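Local coordinates for CRISPR-associated protein, Cse1 family (Acidimicrobium ferrooxidans, PDB 4H3T), which belongs to the Cse1 family and probably serves as a subunit of a type I-E CRISPR Cascade complex that recognises invading DNA, as in its relatives, at residues 54-58 with 196-202; 171-175 with 371-375; 179-184 with 244-248; 260-266 with 281-287. The protein carries 1 engineered substitution. All blocks are in the same frame, centred on the assembly; numbering follows the deposited sequence.

Contact 1: residues 54-58 with 196-202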
loop_
_atom_site.group_PDB
_atom_site.type_symbol
_atom_site.label_atom_id
_atom_site.label_comp_id
_atom_site.label_asym_id
_atom_site.label_seq_id
_atom_site.Cartn_x
_atom_site.Cartn_y
_atom_site.Cartn_z
ATOM N N PRO A 54 3.387 0.079 -6.108
ATOM C CA PRO A 54 2.276 1.046 -6.341
ATOM C C PRO A 54 2.673 2.132 -7.349
ATOM O O PRO A 54 1.896 2.569 -8.194
ATOM C CB PRO A 54 2.048 1.659 -4.940
ATOM C CG PRO A 54 2.636 0.718 -4.003
ATOM C CD PRO A 54 3.730 -0.019 -4.669
ATOM N N ALA A 55 3.922 2.566 -7.290
ATOM C CA ALA A 55 4.403 3.642 -8.173
ATOM C C ALA A 55 4.440 3.200 -9.623
ATOM O O ALA A 55 3.901 3.913 -10.498
ATOM C CB ALA A 55 5.789 4.121 -7.701
ATOM N N LEU A 56 4.956 2.005 -9.868
ATOM C CA LEU A 56 5.050 1.468 -11.234
ATOM C C LEU A 56 3.660 1.026 -11.737
ATOM O O LEU A 56 3.354 1.237 -12.889
ATOM C CB LEU A 56 6.022 0.304 -11.302
ATOM C CG LEU A 56 7.552 0.661 -11.094
ATOM C CD1 LEU A 56 8.365 -0.610 -11.051
ATOM C CD2 LEU A 56 7.998 1.678 -12.139
ATOM N N LEU A 57 2.801 0.525 -10.860
ATOM C CA LEU A 57 1.435 0.118 -11.254
ATOM C C LEU A 57 0.657 1.332 -11.713
ATOM O O LEU A 57 0.050 1.289 -12.771
ATOM C CB LEU A 57 0.699 -0.596 -10.134
ATOM C CG LEU A 57 -0.810 -0.936 -10.389
ATOM C CD1 LEU A 57 -0.972 -1.874 -11.566
ATOM C CD2 LEU A 57 -1.429 -1.523 -9.187
ATOM N N ARG A 58 0.699 2.434 -10.937
ATOM C CA ARG A 58 0.001 3.661 -11.309
ATOM C C ARG A 58 0.550 4.279 -12.580
ATOM O O ARG A 58 -0.222 4.725 -13.402
ATOM C CB ARG A 58 -0.013 4.649 -10.166
ATOM C CG ARG A 58 -0.929 4.140 -9.092
ATOM C CD ARG A 58 -0.750 4.750 -7.768
ATOM N NE ARG A 58 -1.087 6.169 -7.707
ATOM C CZ ARG A 58 -2.177 6.704 -7.177
ATOM N NH1 ARG A 58 -3.192 5.932 -6.800
ATOM N NH2 ARG A 58 -2.283 8.018 -7.054
ATOM N N TYR A 196 2.937 12.210 -2.507
ATOM C CA TYR A 196 1.524 11.881 -2.395
ATOM C C TYR A 196 1.253 10.385 -2.067
ATOM O O TYR A 196 0.410 10.102 -1.226
ATOM C CB TYR A 196 0.820 12.275 -3.669
ATOM C CG TYR A 196 -0.638 11.855 -3.690
ATOM C CD1 TYR A 196 -1.608 12.620 -3.077
ATOM C CD2 TYR A 196 -1.019 10.637 -4.230
ATOM C CE1 TYR A 196 -2.951 12.246 -3.108
ATOM C CE2 TYR A 196 -2.341 10.224 -4.215
ATOM C CZ TYR A 196 -3.321 11.073 -3.736
ATOM O OH TYR A 196 -4.638 10.666 -3.704
ATOM N N LEU A 197 2.015 9.450 -2.643
ATOM C CA LEU A 197 1.856 8.032 -2.316
ATOM C C LEU A 197 2.368 7.722 -0.920
ATOM O O LEU A 197 1.858 6.788 -0.298
ATOM C CB LEU A 197 2.495 7.091 -3.345
ATOM C CG LEU A 197 1.785 6.919 -4.640
ATOM C CD1 LEU A 197 2.426 5.792 -5.468
ATOM C CD2 LEU A 197 0.314 6.561 -4.405
ATOM N N ALA A 198 3.346 8.490 -0.431
ATOM C CA ALA A 198 3.822 8.367 0.954
ATOM C C ALA A 198 2.692 8.839 1.955
ATOM O O ALA A 198 2.652 8.388 3.090
ATOM C CB ALA A 198 5.116 9.160 1.178
ATOM N N TRP A 199 1.843 9.776 1.529
ATOM C CA TRP A 199 0.750 10.303 2.317
ATOM C C TRP A 199 -0.475 9.398 2.334
ATOM O O TRP A 199 -1.107 9.250 3.365
ATOM C CB TRP A 199 0.351 11.672 1.771
ATOM C CG TRP A 199 -0.745 12.316 2.564
ATOM C CD1 TRP A 199 -0.707 12.673 3.884
ATOM C CD2 TRP A 199 -2.029 12.725 2.068
ATOM N NE1 TRP A 199 -1.894 13.245 4.238
ATOM C CE2 TRP A 199 -2.745 13.246 3.160
ATOM C CE3 TRP A 199 -2.660 12.648 0.818
ATOM C CZ2 TRP A 199 -4.075 13.674 3.049
ATOM C CZ3 TRP A 199 -3.994 13.049 0.711
ATOM C CH2 TRP A 199 -4.671 13.593 1.811
ATOM N N ILE A 200 -0.886 8.867 1.197
ATOM C CA ILE A 200 -2.129 8.070 1.178
ATOM C C ILE A 200 -1.881 6.618 1.668
ATOM O O ILE A 200 -0.767 6.086 1.599
ATOM C CB ILE A 200 -2.868 8.033 -0.193
ATOM C CG1 ILE A 200 -2.027 7.405 -1.328
ATOM C CG2 ILE A 200 -3.347 9.418 -0.595
ATOM C CD1 ILE A 200 -2.795 6.802 -2.422
ATOM N N GLY A 201 -2.957 6.006 2.096
ATOM C CA GLY A 201 -3.033 4.574 2.355
ATOM C C GLY A 201 -3.416 3.931 1.027
ATOM O O GLY A 201 -4.538 4.086 0.567
ATOM N N PHE A 202 -2.478 3.226 0.363
ATOM C CA PHE A 202 -2.728 2.641 -0.980
ATOM C C PHE A 202 -3.302 1.242 -0.888
ATOM O O PHE A 202 -2.860 0.451 -0.063
ATOM C CB PHE A 202 -1.443 2.630 -1.740
ATOM C CG PHE A 202 -1.460 1.906 -3.075
ATOM C CD1 PHE A 202 -1.791 2.574 -4.250
ATOM C CD2 PHE A 202 -1.224 0.540 -3.143
ATOM C CE1 PHE A 202 -1.850 1.878 -5.466
ATOM C CE2 PHE A 202 -1.229 -0.123 -4.342
ATOM C CZ PHE A 202 -1.562 0.537 -5.494
#

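Contact 2: residues 171-175 with 371-375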
loop_
_atom_site.group_PDB
_atom_site.type_symbol
_atom_site.label_atom_id
_atom_site.label_comp_id
_atom_site.label_asym_id
_atom_site.label_seq_id
_atom_site.Cartn_x
_atom_site.Cartn_y
_atom_site.Cartn_z
ATOM N N GLY A 171 8.766 10.576 -2.008
ATOM C CA GLY A 171 9.817 11.365 -1.388
ATOM C C GLY A 171 9.461 11.935 -0.008
ATOM O O GLY A 171 8.308 11.950 0.421
ATOM N N SER A 172 10.470 12.366 0.729
ATOM C CA SER A 172 10.260 12.922 2.064
ATOM C C SER A 172 10.551 14.444 2.023
ATOM O O SER A 172 10.974 14.978 0.980
ATOM C CB SER A 172 11.187 12.216 3.054
ATOM O OG SER A 172 12.514 12.706 2.917
ATOM N N ALA A 173 10.430 15.114 3.194
ATOM C CA ALA A 173 10.740 16.540 3.332
ATOM C C ALA A 173 12.233 16.802 3.268
ATOM O O ALA A 173 12.621 17.966 3.228
ATOM C CB ALA A 173 10.166 17.092 4.625
ATOM N N SER A 174 13.084 15.743 3.225
ATOM C CA SER A 174 14.544 15.878 3.017
ATOM C C SER A 174 14.877 16.372 1.608
ATOM O O SER A 174 15.997 16.807 1.401
ATOM C CB SER A 174 15.262 14.531 3.217
ATOM O OG SER A 174 15.122 14.132 4.569
ATOM N N ASP A 175 13.947 16.331 0.646
ATOM C CA ASP A 175 14.244 16.706 -0.759
ATOM C C ASP A 175 14.115 18.236 -0.925
ATOM O O ASP A 175 13.355 18.696 -1.746
ATOM C CB ASP A 175 13.271 15.952 -1.697
ATOM C CG ASP A 175 13.365 14.455 -1.638
ATOM O OD1 ASP A 175 14.432 13.934 -1.211
ATOM O OD2 ASP A 175 12.404 13.785 -2.077
ATOM N N ASN A 371 10.921 12.806 12.440
ATOM C CA ASN A 371 11.835 13.948 12.365
ATOM C C ASN A 371 11.379 15.006 11.349
ATOM O O ASN A 371 12.096 15.305 10.385
ATOM C CB ASN A 371 13.237 13.430 12.043
ATOM C CG ASN A 371 13.685 12.382 13.043
ATOM O OD1 ASN A 371 13.852 11.202 12.728
ATOM N ND2 ASN A 371 13.771 12.765 14.285
HETATM N N MSE A 372 10.154 15.543 11.558
HETATM C CA MSE A 372 9.553 16.583 10.729
HETATM C C MSE A 372 9.489 16.103 9.241
HETATM O O MSE A 372 9.952 16.782 8.311
HETATM C CB MSE A 372 10.346 17.909 10.856
HETATM C CG MSE A 372 10.255 18.571 12.282
HETATM SE SE MSE A 372 8.426 19.236 12.585
HETATM C CE MSE A 372 7.768 17.862 13.768
ATOM N N SER A 373 8.985 14.890 9.064
ATOM C CA SER A 373 8.748 14.270 7.773
ATOM C C SER A 373 10.026 14.044 6.938
ATOM O O SER A 373 9.943 13.910 5.726
ATOM C CB SER A 373 7.731 15.092 6.980
ATOM O OG SER A 373 6.465 14.956 7.604
ATOM N N THR A 374 11.186 13.956 7.588
ATOM C CA THR A 374 12.467 13.745 6.907
ATOM C C THR A 374 12.821 12.262 6.856
ATOM O O THR A 374 13.484 11.888 5.912
ATOM C CB THR A 374 13.613 14.526 7.567
ATOM O OG1 THR A 374 13.753 14.142 8.934
ATOM C CG2 THR A 374 13.453 16.034 7.434
ATOM N N THR A 375 12.438 11.430 7.865
ATOM C CA THR A 375 12.850 10.017 7.889
ATOM C C THR A 375 11.662 9.070 7.793
ATOM O O THR A 375 10.661 9.257 8.493
ATOM C CB THR A 375 13.653 9.723 9.163
ATOM O OG1 THR A 375 12.799 9.886 10.296
ATOM C CG2 THR A 375 14.915 10.638 9.302
#

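Contact 3: residues 179-184 with 244-248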
loop_
_atom_site.group_PDB
_atom_site.type_symbol
_atom_site.label_atom_id
_atom_site.label_comp_id
_atom_site.label_asym_id
_atom_site.label_seq_id
_atom_site.Cartn_x
_atom_site.Cartn_y
_atom_site.Cartn_z
ATOM N N ALA A 179 16.539 24.744 -6.090
ATOM C CA ALA A 179 16.824 24.774 -7.517
ATOM C C ALA A 179 16.964 26.216 -7.983
ATOM O O ALA A 179 16.156 27.090 -7.611
ATOM C CB ALA A 179 15.721 24.082 -8.300
ATOM N N LYS A 180 17.927 26.448 -8.872
ATOM C CA LYS A 180 18.078 27.751 -9.496
ATOM C C LYS A 180 16.836 28.040 -10.338
ATOM O O LYS A 180 16.328 27.137 -11.016
ATOM C CB LYS A 180 19.324 27.748 -10.379
ATOM C CG LYS A 180 19.653 29.097 -11.011
ATOM C CD LYS A 180 20.902 28.948 -11.909
ATOM C CE LYS A 180 21.543 30.278 -12.233
ATOM N NZ LYS A 180 22.857 30.112 -12.918
ATOM N N GLY A 181 16.321 29.254 -10.239
ATOM C CA GLY A 181 15.109 29.651 -10.956
ATOM C C GLY A 181 13.821 29.407 -10.179
ATOM O O GLY A 181 12.738 29.723 -10.676
ATOM N N ASN A 182 13.904 28.838 -8.963
ATOM C CA ASN A 182 12.724 28.670 -8.144
ATOM C C ASN A 182 12.716 29.865 -7.172
ATOM O O ASN A 182 13.531 29.881 -6.243
ATOM C CB ASN A 182 12.737 27.360 -7.431
ATOM C CG ASN A 182 11.615 27.200 -6.439
ATOM O OD1 ASN A 182 10.686 28.005 -6.367
ATOM N ND2 ASN A 182 11.707 26.205 -5.598
ATOM N N PRO A 183 11.803 30.827 -7.329
ATOM C CA PRO A 183 11.827 32.009 -6.447
ATOM C C PRO A 183 11.316 31.742 -5.029
ATOM O O PRO A 183 11.426 32.618 -4.207
ATOM C CB PRO A 183 10.962 33.017 -7.208
ATOM C CG PRO A 183 9.967 32.187 -7.883
ATOM C CD PRO A 183 10.763 30.989 -8.370
ATOM N N LYS A 184 10.866 30.524 -4.710
ATOM C CA LYS A 184 10.486 30.163 -3.338
ATOM C C LYS A 184 11.691 29.779 -2.484
ATOM O O LYS A 184 11.534 29.590 -1.268
ATOM C CB LYS A 184 9.534 28.972 -3.350
ATOM C CG LYS A 184 8.183 29.345 -3.910
ATOM C CD LYS A 184 7.325 28.108 -4.123
ATOM C CE LYS A 184 5.988 28.504 -4.733
ATOM N NZ LYS A 184 5.122 27.339 -4.938
ATOM N N PRO A 244 12.083 24.599 -12.894
ATOM C CA PRO A 244 12.354 24.610 -11.442
ATOM C C PRO A 244 11.223 25.135 -10.547
ATOM O O PRO A 244 11.248 24.875 -9.355
ATOM C CB PRO A 244 13.583 25.506 -11.320
ATOM C CG PRO A 244 13.548 26.381 -12.526
ATOM C CD PRO A 244 12.897 25.592 -13.619
ATOM N N THR A 245 10.215 25.818 -11.107
ATOM C CA THR A 245 9.101 26.372 -10.348
ATOM C C THR A 245 8.111 25.242 -10.054
ATOM O O THR A 245 8.058 24.247 -10.792
ATOM C CB THR A 245 8.479 27.521 -11.094
ATOM O OG1 THR A 245 7.978 27.004 -12.314
ATOM C CG2 THR A 245 9.479 28.639 -11.369
ATOM N N ARG A 246 7.330 25.406 -8.989
ATOM C CA ARG A 246 6.339 24.397 -8.577
ATOM C C ARG A 246 5.098 25.072 -8.020
ATOM O O ARG A 246 5.115 26.251 -7.662
ATOM C CB ARG A 246 6.961 23.452 -7.540
ATOM C CG ARG A 246 7.155 24.078 -6.141
ATOM C CD ARG A 246 8.235 23.390 -5.357
ATOM N NE ARG A 246 8.218 23.750 -3.934
ATOM C CZ ARG A 246 7.493 23.197 -2.975
ATOM N NH1 ARG A 246 7.606 23.624 -1.730
ATOM N NH2 ARG A 246 6.662 22.183 -3.247
ATOM N N VAL A 247 4.031 24.324 -7.949
ATOM C CA VAL A 247 2.719 24.830 -7.514
ATOM C C VAL A 247 2.024 23.796 -6.684
ATOM O O VAL A 247 2.391 22.610 -6.723
ATOM C CB VAL A 247 1.776 25.213 -8.745
ATOM C CG1 VAL A 247 2.350 26.331 -9.617
ATOM C CG2 VAL A 247 1.432 24.016 -9.593
HETATM N N MSE A 248 0.954 24.228 -6.025
HETATM C CA MSE A 248 -0.071 23.346 -5.468
HETATM C C MSE A 248 -1.196 23.393 -6.515
HETATM O O MSE A 248 -1.597 24.488 -6.878
HETATM C CB MSE A 248 -0.598 23.714 -4.090
HETATM C CG MSE A 248 -1.776 22.756 -3.714
HETATM SE SE MSE A 248 -2.531 23.040 -2.016
HETATM C CE MSE A 248 -1.121 22.178 -0.990
HETATM O O HOH W 1 8.219 27.834 -7.439
#

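Contact 4: residues 260-266 with 281-287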
loop_
_atom_site.group_PDB
_atom_site.type_symbol
_atom_site.label_atom_id
_atom_site.label_comp_id
_atom_site.label_asym_id
_atom_site.label_seq_id
_atom_site.Cartn_x
_atom_site.Cartn_y
_atom_site.Cartn_z
ATOM N N TRP A 260 2.199 12.176 -11.332
ATOM C CA TRP A 260 2.428 13.483 -10.740
ATOM C C TRP A 260 3.896 13.794 -10.560
ATOM O O TRP A 260 4.621 13.004 -9.960
ATOM C CB TRP A 260 1.718 13.550 -9.359
ATOM C CG TRP A 260 1.537 14.928 -8.837
ATOM C CD1 TRP A 260 2.225 15.522 -7.823
ATOM C CD2 TRP A 260 0.546 15.864 -9.258
ATOM N NE1 TRP A 260 1.702 16.764 -7.567
ATOM C CE2 TRP A 260 0.664 17.001 -8.432
ATOM C CE3 TRP A 260 -0.501 15.818 -10.180
ATOM C CZ2 TRP A 260 -0.242 18.059 -8.490
ATOM C CZ3 TRP A 260 -1.400 16.865 -10.226
ATOM C CH2 TRP A 260 -1.246 17.984 -9.412
ATOM N N GLN A 261 4.317 14.932 -11.060
ATOM C CA GLN A 261 5.666 15.435 -10.850
ATOM C C GLN A 261 5.715 16.114 -9.503
ATOM O O GLN A 261 5.826 17.351 -9.389
ATOM C CB GLN A 261 6.080 16.350 -12.015
ATOM C CG GLN A 261 5.944 15.678 -13.378
ATOM C CD GLN A 261 6.894 14.528 -13.544
ATOM O OE1 GLN A 261 8.070 14.710 -13.802
ATOM N NE2 GLN A 261 6.414 13.335 -13.333
ATOM N N GLY A 262 5.834 15.273 -8.471
ATOM C CA GLY A 262 5.939 15.724 -7.087
ATOM C C GLY A 262 7.306 16.254 -6.718
ATOM O O GLY A 262 7.466 16.881 -5.672
ATOM N N ARG A 263 8.304 15.970 -7.555
ATOM C CA ARG A 263 9.671 16.453 -7.399
ATOM C C ARG A 263 10.144 17.088 -8.731
ATOM O O ARG A 263 9.389 17.152 -9.709
ATOM C CB ARG A 263 10.605 15.289 -6.950
ATOM C CG ARG A 263 10.233 14.681 -5.554
ATOM C CD ARG A 263 10.612 15.628 -4.494
ATOM N NE ARG A 263 10.313 15.164 -3.125
ATOM C CZ ARG A 263 9.184 15.376 -2.448
ATOM N NH1 ARG A 263 8.151 15.971 -3.027
ATOM N NH2 ARG A 263 9.079 14.986 -1.193
ATOM N N ARG A 264 11.299 17.713 -8.664
ATOM C CA ARG A 264 12.060 18.233 -9.776
ATOM C C ARG A 264 13.412 17.520 -9.708
ATOM O O ARG A 264 14.199 17.702 -8.750
ATOM C CB ARG A 264 12.198 19.750 -9.751
ATOM C CG ARG A 264 10.877 20.477 -9.943
ATOM C CD ARG A 264 10.170 20.177 -11.266
ATOM N NE ARG A 264 8.963 20.991 -11.371
ATOM C CZ ARG A 264 7.750 20.649 -10.995
ATOM N NH1 ARG A 264 7.495 19.414 -10.601
ATOM N NH2 ARG A 264 6.743 21.517 -11.111
ATOM N N ILE A 265 13.647 16.667 -10.684
ATOM C CA ILE A 265 14.811 15.778 -10.668
ATOM C C ILE A 265 15.564 15.834 -11.973
ATOM O O ILE A 265 14.978 15.929 -13.039
ATOM C CB ILE A 265 14.347 14.319 -10.357
ATOM C CG1 ILE A 265 13.558 14.245 -9.000
ATOM C CG2 ILE A 265 15.523 13.360 -10.374
ATOM C CD1 ILE A 265 13.042 12.880 -8.647
ATOM N N ARG A 266 16.863 15.704 -11.879
ATOM C CA ARG A 266 17.717 15.583 -13.050
ATOM C C ARG A 266 18.751 14.522 -12.784
ATOM O O ARG A 266 19.462 14.603 -11.746
ATOM C CB ARG A 266 18.391 16.927 -13.395
ATOM C CG ARG A 266 19.327 16.842 -14.604
ATOM C CD ARG A 266 19.804 18.221 -14.989
ATOM N NE ARG A 266 20.771 18.132 -16.076
ATOM C CZ ARG A 266 21.498 19.143 -16.537
ATOM N NH1 ARG A 266 21.415 20.341 -15.976
ATOM N NH2 ARG A 266 22.347 18.952 -17.546
ATOM N N VAL A 281 22.826 12.819 -9.274
ATOM C CA VAL A 281 21.434 13.229 -9.406
ATOM C C VAL A 281 21.215 14.558 -8.633
ATOM O O VAL A 281 21.905 14.824 -7.639
ATOM C CB VAL A 281 20.443 12.118 -8.904
ATOM C CG1 VAL A 281 20.554 11.910 -7.390
ATOM C CG2 VAL A 281 19.009 12.470 -9.273
ATOM N N LEU A 282 20.234 15.333 -9.073
ATOM C CA LEU A 282 19.770 16.547 -8.389
ATOM C C LEU A 282 18.281 16.328 -8.092
ATOM O O LEU A 282 17.511 16.001 -9.000
ATOM C CB LEU A 282 20.029 17.796 -9.237
ATOM C CG LEU A 282 19.524 19.159 -8.685
ATOM C CD1 LEU A 282 20.015 19.461 -7.283
ATOM C CD2 LEU A 282 19.960 20.282 -9.579
ATOM N N ILE A 283 17.878 16.450 -6.827
ATOM C CA ILE A 283 16.488 16.176 -6.394
ATOM C C ILE A 283 16.000 17.358 -5.600
ATOM O O ILE A 283 16.546 17.630 -4.538
ATOM C CB ILE A 283 16.382 14.893 -5.540
ATOM C CG1 ILE A 283 16.999 13.698 -6.251
ATOM C CG2 ILE A 283 14.956 14.586 -5.162
ATOM C CD1 ILE A 283 17.082 12.467 -5.331
ATOM N N CYS A 284 14.941 17.987 -6.088
ATOM C CA CYS A 284 14.356 19.230 -5.576
ATOM C C CYS A 284 12.879 19.073 -5.414
ATOM O O CYS A 284 12.260 18.143 -5.944
ATOM C CB CYS A 284 14.677 20.388 -6.514
ATOM S SG CYS A 284 16.438 20.616 -6.832
ATOM N N ALA A 285 12.281 20.055 -4.734
ATOM C CA ALA A 285 10.837 20.050 -4.508
ATOM C C ALA A 285 10.038 20.216 -5.771
ATOM O O ALA A 285 10.424 20.967 -6.647
ATOM C CB ALA A 285 10.489 21.172 -3.552
ATOM N N GLY A 286 8.912 19.533 -5.862
ATOM C CA GLY A 286 8.016 19.694 -7.014
ATOM C C GLY A 286 6.603 20.053 -6.585
ATOM O O GLY A 286 6.364 20.720 -5.565
ATOM N N ASP A 287 5.648 19.682 -7.424
ATOM C CA ASP A 287 4.291 20.091 -7.228
ATOM C C ASP A 287 3.582 19.354 -6.112
ATOM O O ASP A 287 3.765 18.169 -5.908
ATOM C CB ASP A 287 3.469 19.899 -8.511
ATOM C CG ASP A 287 3.901 20.730 -9.695
ATOM O OD1 ASP A 287 4.325 21.898 -9.485
ATOM O OD2 ASP A 287 3.856 20.199 -10.850
#

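Contact 1: residues 54-58 with 196-202
Pro-54 lays its CB over the middle of the Phe-202 ring, a CH-pi contact of 3.6 Å from Pro-54 CB to the ring centroid, almost on the ring normal. Phe-202 holds CG anti to its backbone N (chi1 173°), which carries the ring out to helix 52-68. Leu-57 CD2 meets the same ring at its edge, 4.2 Å from Phe-202 CZ. Arg-58 runs alongside the Phe-202 side chain in the opposite sense, with Arg-58 CD 3.8 Å from Phe-202 CE1. Its chain bends at chi3 (66°) and brings the guanidinium between the side chains of segment 196-202. Leu-197 CD2 sits over one face of that group, 3.6 Å from Arg-58 NE. The other methyl, Leu-197 CD1, rests on the helix backbone, 4.0 Å from Ala-55 CA. Arg-58 NH2 lies 3.6 Å from Tyr-196 CE2, and the guanidinium and ring planes are 28° apart. The polar ends find partners further out. Arg-58 NH1 bonds to His-300 and pairs with Asp-298, and Asp-298 also takes the Tyr-196 hydroxyl. The two segments thus meet through apolar and aromatic packing, while a buried arginine passes through it and has its charge met by an acid outside both segments.

Contact 2: residues 171-175 with 371-375
Ala-173 N donates to Ser-373 O at 2.8 Å, a fairly straight bond (164° at the hydrogen) and the backbone link between the two loops. Two serine hydroxyls grip the next carbonyl. Ser-174 OG gives a bond of 3.1 Å to Thr-374 O, and Ser-172 OG gives a longer one of 3.3 Å to the same Thr-374 O. They arrive from opposite faces of the carbonyl plane, so the oxygen is held from both sides. Carbon contact between the side chains is slight, with Ala-173 CB 3.9 Å from Ser-373 CB. The Ser-174 hydroxyl also comes close to a carbon, with OG 3.4 Å from Thr-374 CB.

The serines are set by their own turn. With chi1 at 77°, Ser-172 OG lies between its backbone N and carbonyl carbon, where it also accepts from Ser-174 N at 3.1 Å. This is an ST turn, within a type I beta turn from Ser-172 to Asp-175. Farther out, Asp-175 forms salt bridges to Arg-167 and Arg-263, and Arg-263 also binds Ser-172 O.

On the other side, a type I' turn runs from Asn-371 to Thr-374, and Thr-374 with Thr-375 faces Gly-370 in a classic beta bulge. The arrangement is that of a beta-hairpin tip, joining strands 359-370 and 375-387, docked by its carbonyls on a serine-bearing turn after helix 157-170.

Contact 3: residues 179-184 with 244-248
Pro-244 presses its ring against the type II turn from Ala-179 to Asn-182. Pro-244 CB lies 3.2 Å from Lys-180 O and 4.0 Å from Ala-179 CB. Its CG faces Gly-181, where a side chain would clash with the ring. Pro-244 O lies against Asn-182, 3.5 Å from Asn-182 CB.

Thr-245 offers its methyl. Thr-245 CG2 sits 3.5 Å from Gly-181 O and also touches Pro-183 CD.

Arg-246 is reached at its backbone. Arg-246 N donates to a water at 3.0 Å, and this water donates to Asn-182 OD1 at 2.7 Å. Asn-182 has CG anti to its backbone N (chi1 173°), which turns the amide toward Arg-246. There OD1 meets the water and also accepts from Lys-184 N at 3.0 Å, closing an Asx turn. The amide ND2 meets Asp-190, which also pairs with the Arg-246 guanidinium. Without the side-chain amide, as with an alanine here, Lys-184 N and the water would probably be left without their acceptor, and the turn less firmly set. Lys-184 reaches across with an extended chain. Lys-184 NZ bonds to Arg-246 O at 2.9 Å, arriving 49° out of the carbonyl plane.

Val-247 adds little to the contact, but its N donates to Asp-287 OD1.

Proline and methyl packing on the turn is thus joined to two polar ties on the Arg-246 backbone, one direct from Lys-184 and one through water from Asn-182. Asp-190 would be expected to offset the positive charge that Arg-246 and Lys-184 bring close together.

Contact 4: residues 260-266 with 281-287
Arg-264 CB, on strand 263-272, meets Cys-284 CB at 4.1 Å on the same face of the sheet. Arg-264 CG then passes 3.4 Å from Ala-285 O. The chain bends at chi2 (-60°) and turns back toward Gln-261. NE donates to Gly-243 O. Arg-264 NH1 bonds to Gln-261 O at 2.9 Å and, from above the carbonyl plane, to Arg-263 O. Gly-286 CA lies over one guanidinium face, 3.6 Å from Arg-264 NH1. Arg-264 NH2 ends in a salt bridge, 3.2 Å from Asp-287 OD2, with a weak bond to Asp-287 OD1. The guanidinium and carboxylate planes stand 80° apart. A leucine in its place would probably leave the buried Asp-287 without its charge partner and Gln-261 O with one donor fewer.

Gln-261 O also accepts from Asp-287 N at 3.1 Å. Trp-260 NE1 adds a bond of 3.0 Å to Asp-287 O. On the other face of the sheet, Ile-265 packs beside Ile-283, both directed alike, and Ile-265 reaches Val-281.

Arg-264 with Cys-284 and Arg-266 with Leu-282 are hydrogen-bonded pairs, and Ile-265 with Ile-283 is a non-hydrogen-bonded one. This is an antiparallel beta hairpin of strands 263-272 and 275-289, its open end secured by a buried salt bridge.

Overall arrangement
From the N terminus, helix 52-68 comes first, and contact 1 closes the loop that returns to it at 196-202. Before that loop closes, the chain passes 171-175 and 179-184, so contacts 2 and 3 both cross contact 1. Contact 3 closes at 244-248. Contact 4 follows in series as a short hairpin closure, and both are nested inside the long loop that contact 2 closes at 371-375. Contact 1 packs helix 52-68 against the 196-202 segment near the centre of the chain. Contacts 2, 3 and 4 lie together on one side of that centre. Residues of contact 4 touch contacts 2 and 3, so the hairpin connects the loop at 244-248 with the turn after helix 157-170.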